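GTN Reductase (Agrobacterium tumefaciens, PDB 4JIP) binds FMN and probably acts as a flavin-dependent reductase of the Old Yellow Enzyme family, with glycerol trinitrate as a likely substrate. Local coordinates at residues Thr25-Pro30 with Thr354-Gly359; Ala96-Val101 with Asp173-His178; Ala179-Leu184 with Thr235-Ile240. One frame throughout, in Å; residues are numbered along the deposited sequence.

Contact 1 of 3, residues Thr25-Pro30 with Thr354-Gly359. With FMN (flavin mononucleotide), chain B; HBA (p-hydroxybenzaldehyde), chain C.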
# COMPACT_ATOMS: atom_id res chain seq x y z
N THR A 25 -8.10 2.27 0.65
CA THR A 25 -8.76 2.68 1.89
C THR A 25 -10.21 3.07 1.62
O THR A 25 -10.47 3.99 0.84
CB THR A 25 -8.01 3.89 2.54
OG1 THR A 25 -6.68 3.50 2.88
CG2 THR A 25 -8.73 4.38 3.79
N ARG A 26 -11.15 2.38 2.27
CA ARG A 26 -12.59 2.60 2.06
C ARG A 26 -13.33 3.00 3.35
O ARG A 26 -14.50 3.39 3.31
CB ARG A 26 -13.25 1.34 1.47
CG ARG A 26 -12.58 0.78 0.22
CD ARG A 26 -12.40 1.84 -0.86
NE ARG A 26 -13.67 2.50 -1.17
CZ ARG A 26 -14.56 2.03 -2.04
NH1 ARG A 26 -15.69 2.69 -2.26
NH2 ARG A 26 -14.33 0.90 -2.70
N ASN A 27 -12.63 2.90 4.48
CA ASN A 27 -13.18 3.27 5.78
C ASN A 27 -14.53 2.63 6.07
O ASN A 27 -15.49 3.32 6.36
CB ASN A 27 -13.33 4.79 5.89
CG ASN A 27 -12.13 5.53 5.38
OD1 ASN A 27 -12.09 5.93 4.21
ND2 ASN A 27 -11.13 5.72 6.24
N ARG A 28 -14.61 1.31 5.97
CA ARG A 28 -15.86 0.62 6.22
C ARG A 28 -15.66 -0.58 7.14
O ARG A 28 -16.36 -1.58 7.02
CB ARG A 28 -16.51 0.18 4.91
CG ARG A 28 -17.20 1.30 4.13
CD ARG A 28 -17.47 0.82 2.71
NE ARG A 28 -18.36 1.69 1.94
CZ ARG A 28 -17.95 2.71 1.20
NH1 ARG A 28 -16.66 3.04 1.14
NH2 ARG A 28 -18.84 3.42 0.52
N SER A 29 -14.70 -0.47 8.05
CA SER A 29 -14.47 -1.51 9.04
C SER A 29 -14.37 -0.90 10.44
O SER A 29 -13.28 -0.84 11.01
CB SER A 29 -13.21 -2.32 8.70
OG SER A 29 -13.21 -2.77 7.35
N PRO A 30 -15.51 -0.44 10.99
CA PRO A 30 -15.51 0.23 12.30
C PRO A 30 -15.05 -0.71 13.41
O PRO A 30 -15.39 -1.90 13.39
CB PRO A 30 -16.98 0.61 12.50
CG PRO A 30 -17.76 -0.29 11.60
CD PRO A 30 -16.86 -0.55 10.42
N THR A 354 -18.35 8.45 -2.74
CA THR A 354 -18.55 7.24 -1.95
C THR A 354 -17.28 6.41 -1.80
O THR A 354 -17.35 5.22 -1.48
CB THR A 354 -19.74 6.38 -2.45
OG1 THR A 354 -19.65 6.18 -3.87
CG2 THR A 354 -21.07 7.05 -2.13
N PHE A 355 -16.13 7.03 -2.02
CA PHE A 355 -14.86 6.34 -1.80
C PHE A 355 -14.69 5.97 -0.33
O PHE A 355 -14.34 4.84 -0.00
CB PHE A 355 -13.68 7.21 -2.26
CG PHE A 355 -13.48 7.25 -3.75
CD1 PHE A 355 -14.32 6.53 -4.60
CD2 PHE A 355 -12.44 7.99 -4.31
CE1 PHE A 355 -14.13 6.56 -5.98
CE2 PHE A 355 -12.25 8.02 -5.68
CZ PHE A 355 -13.09 7.31 -6.52
N TYR A 356 -14.98 6.92 0.54
CA TYR A 356 -14.68 6.80 1.96
C TYR A 356 -15.91 6.72 2.85
O TYR A 356 -16.82 7.54 2.74
CB TYR A 356 -13.82 7.99 2.40
CG TYR A 356 -12.68 8.27 1.47
CD1 TYR A 356 -11.56 7.45 1.45
CD2 TYR A 356 -12.71 9.36 0.60
CE1 TYR A 356 -10.50 7.70 0.60
CE2 TYR A 356 -11.66 9.62 -0.26
CZ TYR A 356 -10.55 8.78 -0.25
OH TYR A 356 -9.49 9.02 -1.09
N GLY A 357 -15.93 5.74 3.75
CA GLY A 357 -17.02 5.60 4.71
C GLY A 357 -18.37 5.27 4.09
O GLY A 357 -18.51 5.19 2.87
N GLY A 358 -19.37 5.10 4.94
CA GLY A 358 -20.71 4.76 4.49
C GLY A 358 -20.98 3.27 4.54
O GLY A 358 -20.47 2.57 5.41
N GLY A 359 -21.80 2.81 3.59
CA GLY A 359 -22.21 1.41 3.53
C GLY A 359 -22.04 0.82 2.14
O GLY A 359 -21.07 1.12 1.45
N1 FMN B . -2.80 3.55 -1.81
C2 FMN B . -2.22 2.80 -0.80
O2 FMN B . -1.04 2.46 -0.87
N3 FMN B . -2.95 2.47 0.32
C4 FMN B . -4.28 2.83 0.41
O4 FMN B . -4.93 2.52 1.40
C4A FMN B . -4.86 3.60 -0.60
N5 FMN B . -6.16 4.04 -0.49
C5A FMN B . -6.79 4.69 -1.53
C6 FMN B . -8.15 4.96 -1.48
C7 FMN B . -8.78 5.58 -2.55
C7M FMN B . -10.25 5.89 -2.46
C8 FMN B . -8.06 5.92 -3.68
C8M FMN B . -8.73 6.61 -4.84
C9 FMN B . -6.70 5.65 -3.74
C9A FMN B . -6.05 5.02 -2.67
N10 FMN B . -4.70 4.68 -2.73
C10 FMN B . -4.12 3.94 -1.72
C1' FMN B . -3.91 4.95 -3.98
C2' FMN B . -4.18 3.90 -5.07
O2' FMN B . -3.70 2.64 -4.67
C3' FMN B . -3.52 4.29 -6.39
O3' FMN B . -2.16 4.59 -6.14
C4' FMN B . -4.20 5.51 -7.02
O4' FMN B . -5.60 5.30 -6.98
C5' FMN B . -3.77 5.72 -8.47
O5' FMN B . -4.15 4.58 -9.20
P FMN B . -5.33 4.62 -10.31
O1P FMN B . -5.37 3.25 -10.94
O2P FMN B . -6.64 4.94 -9.65
O3P FMN B . -5.01 5.67 -11.35
C1' HBA C . -6.41 7.75 0.42
O1' HBA C . -7.29 7.69 1.27
C1 HBA C . -5.10 7.04 0.58
C2 HBA C . -4.79 6.30 1.71
C3 HBA C . -3.57 5.66 1.81
C4 HBA C . -2.64 5.74 0.78
C5 HBA C . -2.95 6.49 -0.35
C6 HBA C . -4.17 7.12 -0.45
O4 HBA C . -1.42 5.12 0.88
O HOH W 1 -21.91 4.66 1.03
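Two irregular loops run together at Arg-26 and Tyr-356, whose CA atoms are 4.7 Å apart, and are joined by one main-chain bond from Gly-357 N to Arg-26 O at 2.8 Å. Further along, Gly-357 CA lies against Asn-27 O in a CA-H...O contact. All the side-chain hydrogen bonds across the contact come from two arginines, which reach the carbonyls of the 354-359 loop. The Arg-26 chain folds back through bends at chi2 and chi3 (-53° and -54°), which turns its guanidinium edge-on to two successive carbonyls. NE gives an almost straight bond to a lone pair of Phe-355 O at 2.7 Å, while NH1 reaches Thr-354 O at 3.1 Å. Arg-28 stretches out instead, extended from CG to NE, and uses the same two acceptors: NH1 bonds to Phe-355 O from above the carbonyl plane, and NH2 approaches Thr-354 O from the face opposite to Arg-26 NH1. Its NE donates to Gly-359 O at 2.8 Å, so carbonyls line the guanidinium edge while the Gly-357 carbonyl covers one face. Asn-27 sends OD1 to the edge of the Tyr-356 ring, 3.2 Å from CD1, and its ND2 bonds to Ala-66 O. At the inner end, Thr-25 N donates to FMN N5 at 2.9 Å, and Phe-355 and Tyr-356 pack on the flavin methyl C7M. Tyr-356 CE1 also comes 3.3 Å from the aldehyde oxygen O1' of p-hydroxybenzaldehyde. A loop after the first barrel strand and a C-terminal loop join beside the dimethylbenzene end of the flavin, in the active-site mouth of an FMN-binding TIM barrel.

Contact 2 of 3, residues Ala96-Val101 with Asp173-His178. With FMN (flavin mononucleotide), chain B; HBA (p-hydroxybenzaldehyde), chain C.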
# COMPACT_ATOMS: atom_id res chain seq x y z
N ALA A 96 -2.04 -8.58 2.24
CA ALA A 96 -2.42 -7.51 3.15
C ALA A 96 -1.40 -6.38 3.08
O ALA A 96 -0.21 -6.61 3.23
CB ALA A 96 -2.51 -8.05 4.57
N GLN A 97 -1.87 -5.15 2.86
CA GLN A 97 -0.95 -4.01 2.88
C GLN A 97 -0.74 -3.53 4.32
O GLN A 97 -1.50 -2.69 4.82
CB GLN A 97 -1.43 -2.85 2.00
CG GLN A 97 -0.40 -1.71 1.90
CD GLN A 97 -0.89 -0.46 1.19
OE1 GLN A 97 -1.99 0.03 1.44
NE2 GLN A 97 -0.06 0.08 0.29
N ILE A 98 0.28 -4.08 4.99
CA ILE A 98 0.55 -3.72 6.38
C ILE A 98 1.07 -2.28 6.50
O ILE A 98 2.02 -1.87 5.85
CB ILE A 98 1.48 -4.72 7.11
CG1 ILE A 98 2.87 -4.78 6.45
CG2 ILE A 98 0.84 -6.10 7.14
CD1 ILE A 98 3.84 -5.66 7.20
N TRP A 99 0.42 -1.53 7.38
CA TRP A 99 0.47 -0.08 7.32
C TRP A 99 0.92 0.55 8.65
O TRP A 99 0.60 0.06 9.73
CB TRP A 99 -0.94 0.41 6.98
CG TRP A 99 -1.03 1.79 6.42
CD1 TRP A 99 -0.00 2.57 6.01
CD2 TRP A 99 -2.23 2.55 6.22
NE1 TRP A 99 -0.48 3.78 5.55
CE2 TRP A 99 -1.85 3.79 5.67
CE3 TRP A 99 -3.59 2.30 6.44
CZ2 TRP A 99 -2.78 4.78 5.34
CZ3 TRP A 99 -4.51 3.28 6.11
CH2 TRP A 99 -4.10 4.50 5.56
N HIS A 100 1.67 1.63 8.56
CA HIS A 100 1.83 2.53 9.69
C HIS A 100 1.88 3.94 9.13
O HIS A 100 2.79 4.30 8.37
CB HIS A 100 3.07 2.22 10.53
CG HIS A 100 3.08 2.88 11.87
ND1 HIS A 100 2.88 4.24 12.03
CD2 HIS A 100 3.25 2.38 13.12
CE1 HIS A 100 2.93 4.54 13.32
NE2 HIS A 100 3.16 3.43 13.99
N VAL A 101 0.89 4.75 9.52
CA VAL A 101 0.71 6.08 8.95
C VAL A 101 1.73 7.11 9.43
O VAL A 101 1.87 8.16 8.82
CB VAL A 101 -0.69 6.62 9.25
CG1 VAL A 101 -1.75 5.69 8.69
CG2 VAL A 101 -0.88 6.78 10.75
N ASP A 173 -1.95 -14.51 1.35
CA ASP A 173 -0.93 -15.15 0.55
C ASP A 173 0.44 -14.51 0.81
O ASP A 173 1.48 -15.08 0.49
CB ASP A 173 -1.30 -15.07 -0.93
CG ASP A 173 -2.53 -15.89 -1.26
OD1 ASP A 173 -2.42 -17.14 -1.20
OD2 ASP A 173 -3.60 -15.30 -1.57
N GLY A 174 0.40 -13.33 1.42
CA GLY A 174 1.60 -12.62 1.82
C GLY A 174 1.23 -11.21 2.23
O GLY A 174 0.06 -10.91 2.47
N VAL A 175 2.23 -10.33 2.31
CA VAL A 175 1.97 -8.93 2.61
C VAL A 175 2.68 -7.98 1.64
O VAL A 175 3.71 -8.31 1.05
CB VAL A 175 2.40 -8.56 4.04
CG1 VAL A 175 1.72 -9.46 5.05
CG2 VAL A 175 3.91 -8.64 4.18
N GLU A 176 2.10 -6.80 1.48
CA GLU A 176 2.76 -5.69 0.84
C GLU A 176 3.09 -4.67 1.92
O GLU A 176 2.19 -4.15 2.57
CB GLU A 176 1.84 -5.03 -0.18
CG GLU A 176 2.39 -3.72 -0.73
CD GLU A 176 1.60 -3.19 -1.90
OE1 GLU A 176 1.55 -3.86 -2.96
OE2 GLU A 176 1.01 -2.09 -1.77
N ILE A 177 4.37 -4.40 2.12
CA ILE A 177 4.77 -3.37 3.07
C ILE A 177 4.48 -1.99 2.49
O ILE A 177 5.04 -1.61 1.46
CB ILE A 177 6.26 -3.45 3.42
CG1 ILE A 177 6.57 -4.74 4.20
CG2 ILE A 177 6.68 -2.23 4.23
CD1 ILE A 177 8.05 -5.05 4.28
N HIS A 178 3.59 -1.25 3.15
CA HIS A 178 3.28 0.11 2.71
C HIS A 178 4.45 1.05 3.06
O HIS A 178 4.63 1.45 4.21
CB HIS A 178 1.97 0.61 3.32
CG HIS A 178 1.41 1.82 2.65
ND1 HIS A 178 2.15 2.63 1.80
CD2 HIS A 178 0.16 2.37 2.69
CE1 HIS A 178 1.39 3.61 1.36
NE2 HIS A 178 0.19 3.48 1.88
N1 FMN B . -2.80 3.55 -1.81
C2 FMN B . -2.22 2.80 -0.80
O2 FMN B . -1.04 2.46 -0.87
N3 FMN B . -2.95 2.47 0.32
C4 FMN B . -4.28 2.83 0.41
O4 FMN B . -4.93 2.52 1.40
C4A FMN B . -4.86 3.60 -0.60
N5 FMN B . -6.16 4.04 -0.49
C5A FMN B . -6.79 4.69 -1.53
C6 FMN B . -8.15 4.96 -1.48
C7 FMN B . -8.78 5.58 -2.55
C7M FMN B . -10.25 5.89 -2.46
C8 FMN B . -8.06 5.92 -3.68
C8M FMN B . -8.73 6.61 -4.84
C9 FMN B . -6.70 5.65 -3.74
C9A FMN B . -6.05 5.02 -2.67
N10 FMN B . -4.70 4.68 -2.73
C10 FMN B . -4.12 3.94 -1.72
C1' FMN B . -3.91 4.95 -3.98
C2' FMN B . -4.18 3.90 -5.07
O2' FMN B . -3.70 2.64 -4.67
C3' FMN B . -3.52 4.29 -6.39
O3' FMN B . -2.16 4.59 -6.14
C4' FMN B . -4.20 5.51 -7.02
O4' FMN B . -5.60 5.30 -6.98
C5' FMN B . -3.77 5.72 -8.47
O5' FMN B . -4.15 4.58 -9.20
P FMN B . -5.33 4.62 -10.31
O1P FMN B . -5.37 3.25 -10.94
O2P FMN B . -6.64 4.94 -9.65
O3P FMN B . -5.01 5.67 -11.35
C1' HBA C . -6.41 7.75 0.42
O1' HBA C . -7.29 7.69 1.27
C1 HBA C . -5.10 7.04 0.58
C2 HBA C . -4.79 6.30 1.71
C3 HBA C . -3.57 5.66 1.81
C4 HBA C . -2.64 5.74 0.78
C5 HBA C . -2.95 6.49 -0.35
C6 HBA C . -4.17 7.12 -0.45
O4 HBA C . -1.42 5.12 0.88
O HOH W 2 3.76 0.15 6.55
O HOH W 3 4.72 3.41 6.18
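Gln-97 and His-178 both set CG anti to the backbone N (chi1 -174° and -165°), which sends amide and imidazole to the same place beside the flavin. There the two planes stack, 9° apart, with Gln-97 NE2 over the rim of the His-178 ring, 3.3 Å from CG. On the opposite side of the imidazole plane, Trp-99 runs alongside; its five-membered ring is nearly parallel but slid away, and NE1 lies 3.3 Å from His-178 CD2. The neighbouring parallel strands 94-99 and 174-178 are joined by Ala-96 N to Gly-174 O, Glu-176 N to Ala-96 O, and His-178 N to Ile-98 O. On the face opposite Gln-97 and Glu-176, Ile-98 CG2 meets Val-175 CG1, and helices 150-169 and 204-222 cover this apolar layer. Glu-176 sends its OE1 to His-265. The Gln-97 amide bonds to the flavin through both its polar atoms: NE2 donates to O2 at 2.8 Å, and OE1 accepts from N3 at 2.9 Å. His-178 NE2 donates to O4 of p-hydroxybenzaldehyde at 2.5 Å, while ND1 is hydrogen-bonded to the backbone N of Ala-180. Such a pairing is consistent with a site that polarises an oxygen held over the flavin.

Contact 3 of 3, residues Ala179-Leu184 with Thr235-Ile240. With HBA (p-hydroxybenzaldehyde), chain C; FMN (flavin mononucleotide), chain B.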
# COMPACT_ATOMS: atom_id res chain seq x y z
N ALA A 179 5.23 1.41 2.04
CA ALA A 179 6.37 2.30 2.21
C ALA A 179 6.19 3.52 1.31
O ALA A 179 7.16 4.18 0.91
CB ALA A 179 7.68 1.58 1.86
N ALA A 180 4.94 3.83 1.00
CA ALA A 180 4.66 4.84 -0.01
C ALA A 180 3.81 5.98 0.55
O ALA A 180 3.46 5.99 1.73
CB ALA A 180 3.98 4.20 -1.21
N ASN A 181 3.51 6.94 -0.31
CA ASN A 181 2.50 7.96 -0.06
C ASN A 181 2.65 8.78 1.23
O ASN A 181 1.67 9.13 1.88
CB ASN A 181 1.10 7.32 -0.16
CG ASN A 181 0.84 6.71 -1.53
OD1 ASN A 181 1.42 7.14 -2.53
ND2 ASN A 181 -0.02 5.69 -1.58
N GLY A 182 3.90 9.08 1.60
CA GLY A 182 4.16 9.95 2.73
C GLY A 182 3.85 9.38 4.11
O GLY A 182 3.72 10.14 5.07
N TYR A 183 3.73 8.06 4.22
CA TYR A 183 3.50 7.46 5.53
C TYR A 183 4.81 7.19 6.28
O TYR A 183 5.86 7.66 5.84
CB TYR A 183 2.59 6.23 5.43
CG TYR A 183 1.23 6.66 4.94
CD1 TYR A 183 0.38 7.37 5.76
CD2 TYR A 183 0.84 6.43 3.63
CE1 TYR A 183 -0.85 7.80 5.31
CE2 TYR A 183 -0.38 6.86 3.16
CZ TYR A 183 -1.22 7.54 4.00
OH TYR A 183 -2.44 7.96 3.54
N LEU A 184 4.74 6.48 7.40
CA LEU A 184 5.87 6.37 8.34
C LEU A 184 7.22 6.06 7.68
O LEU A 184 8.19 6.79 7.88
CB LEU A 184 5.61 5.33 9.43
CG LEU A 184 6.79 5.18 10.40
CD1 LEU A 184 7.05 6.51 11.13
CD2 LEU A 184 6.56 4.05 11.39
N THR A 235 5.98 11.04 -5.22
CA THR A 235 4.65 11.47 -4.83
C THR A 235 4.67 12.62 -3.80
O THR A 235 5.49 12.64 -2.88
CB THR A 235 3.80 10.29 -4.30
OG1 THR A 235 2.44 10.70 -4.21
CG2 THR A 235 4.30 9.85 -2.93
N PRO A 236 3.77 13.59 -3.99
CA PRO A 236 3.58 14.73 -3.09
C PRO A 236 2.53 14.42 -2.03
O PRO A 236 2.27 15.28 -1.19
CB PRO A 236 3.05 15.81 -4.02
CG PRO A 236 2.24 15.03 -5.03
CD PRO A 236 3.02 13.75 -5.24
N ALA A 237 1.95 13.22 -2.09
CA ALA A 237 0.95 12.77 -1.12
C ALA A 237 1.39 13.06 0.31
O ALA A 237 2.54 12.78 0.67
CB ALA A 237 0.68 11.26 -1.27
N ASN A 238 0.47 13.63 1.09
CA ASN A 238 0.70 13.90 2.50
C ASN A 238 1.90 14.81 2.78
O ASN A 238 2.68 14.57 3.72
CB ASN A 238 0.76 12.59 3.27
CG ASN A 238 -0.57 11.86 3.27
OD1 ASN A 238 -1.58 12.40 3.72
ND2 ASN A 238 -0.59 10.64 2.73
N ASP A 239 2.05 15.83 1.94
CA ASP A 239 2.91 16.99 2.22
C ASP A 239 4.39 16.62 2.27
O ASP A 239 5.20 17.36 2.83
CB ASP A 239 2.48 17.65 3.54
CG ASP A 239 2.90 19.11 3.63
OD1 ASP A 239 3.04 19.77 2.58
OD2 ASP A 239 3.07 19.60 4.76
N ILE A 240 4.74 15.49 1.67
CA ILE A 240 6.12 15.00 1.69
C ILE A 240 6.90 15.48 0.46
O ILE A 240 6.30 15.74 -0.60
CB ILE A 240 6.15 13.45 1.82
CG1 ILE A 240 7.47 12.97 2.44
CG2 ILE A 240 5.84 12.76 0.50
CD1 ILE A 240 7.38 11.61 3.08
C1' HBA C . -6.41 7.75 0.42
O1' HBA C . -7.29 7.69 1.27
C1 HBA C . -5.10 7.04 0.58
C2 HBA C . -4.79 6.30 1.71
C3 HBA C . -3.57 5.66 1.81
C4 HBA C . -2.64 5.74 0.78
C5 HBA C . -2.95 6.49 -0.35
C6 HBA C . -4.17 7.12 -0.45
O4 HBA C . -1.42 5.12 0.88
N1 FMN B . -2.80 3.55 -1.81
C2 FMN B . -2.22 2.80 -0.80
O2 FMN B . -1.04 2.46 -0.87
N3 FMN B . -2.95 2.47 0.32
C4 FMN B . -4.28 2.83 0.41
O4 FMN B . -4.93 2.52 1.40
C4A FMN B . -4.86 3.60 -0.60
N5 FMN B . -6.16 4.04 -0.49
C5A FMN B . -6.79 4.69 -1.53
C6 FMN B . -8.15 4.96 -1.48
C7 FMN B . -8.78 5.58 -2.55
C7M FMN B . -10.25 5.89 -2.46
C8 FMN B . -8.06 5.92 -3.68
C8M FMN B . -8.73 6.61 -4.84
C9 FMN B . -6.70 5.65 -3.74
C9A FMN B . -6.05 5.02 -2.67
N10 FMN B . -4.70 4.68 -2.73
C10 FMN B . -4.12 3.94 -1.72
C1' FMN B . -3.91 4.95 -3.98
C2' FMN B . -4.18 3.90 -5.07
O2' FMN B . -3.70 2.64 -4.67
C3' FMN B . -3.52 4.29 -6.39
O3' FMN B . -2.16 4.59 -6.14
C4' FMN B . -4.20 5.51 -7.02
O4' FMN B . -5.60 5.30 -6.98
C5' FMN B . -3.77 5.72 -8.47
O5' FMN B . -4.15 4.58 -9.20
P FMN B . -5.33 4.62 -10.31
O1P FMN B . -5.37 3.25 -10.94
O2P FMN B . -6.64 4.94 -9.65
O3P FMN B . -5.01 5.67 -11.35
O HOH W 4 4.17 12.80 5.45
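Asn-181 and Asn-238 join two loops at the C-terminal end of the TIM barrel, one following strand 174-178 and the other strand 227-231. The first makes a type I' turn from Ala-180 to Tyr-183. Along the Asn-181 side chain, CB lies 4.1 Å from Ala-237 CB and also faces O4 of the bound p-hydroxybenzaldehyde. CG carries the amide across the Thr-235 side chain at about a right angle; OD1 passes CG2 of that threonine at 4.0 Å and is hydrogen-bonded to Thr-271 OG1, which also pairs with Thr-235 OG1. At the tip, ND2 gives a nearly straight bond to ligand O4 at 2.9 Å. Thr-271 thus probably helps to fix the amide rotation that presents its N-H to the ligand. Tyr-183 adds a ring edge, with CE2 3.1 Å from the same O4, and its hydroxyl is paired with Tyr-65. The loops themselves are joined more sparsely. Gly-182 has a positive phi of 71°, which favours glycine, and its CA rests on Ile-240 CD1 at 3.6 Å. A water donates to both Gly-182 O and Asn-238 O, bridging the two backbones. The direct bond comes from Asn-238, whose ND2 donates to Asn-181 O at 2.8 Å, with the oxygen in the amide plane and the N-H pointing nearly down the carbonyl.

From the N terminus, the chain leaves strand 19-21 through 25-30, whose partner, 354-359, comes only after the last barrel strand, so contact 1 closes a loop spanning almost the whole barrel. Both other contacts fall within that span and follow one another without crossing. Contact 2 joins the third and fourth strands, 94-99 and 174-178. The chain continues straight from it into 179-184, and contact 3 ties this loop to the one after the fifth strand, 227-231. Trp-99 and His-178 pack against Tyr-183, linking contacts 2 and 3, while Thr-25 touches Trp-99. All three contacts border FMN and p-hydroxybenzaldehyde.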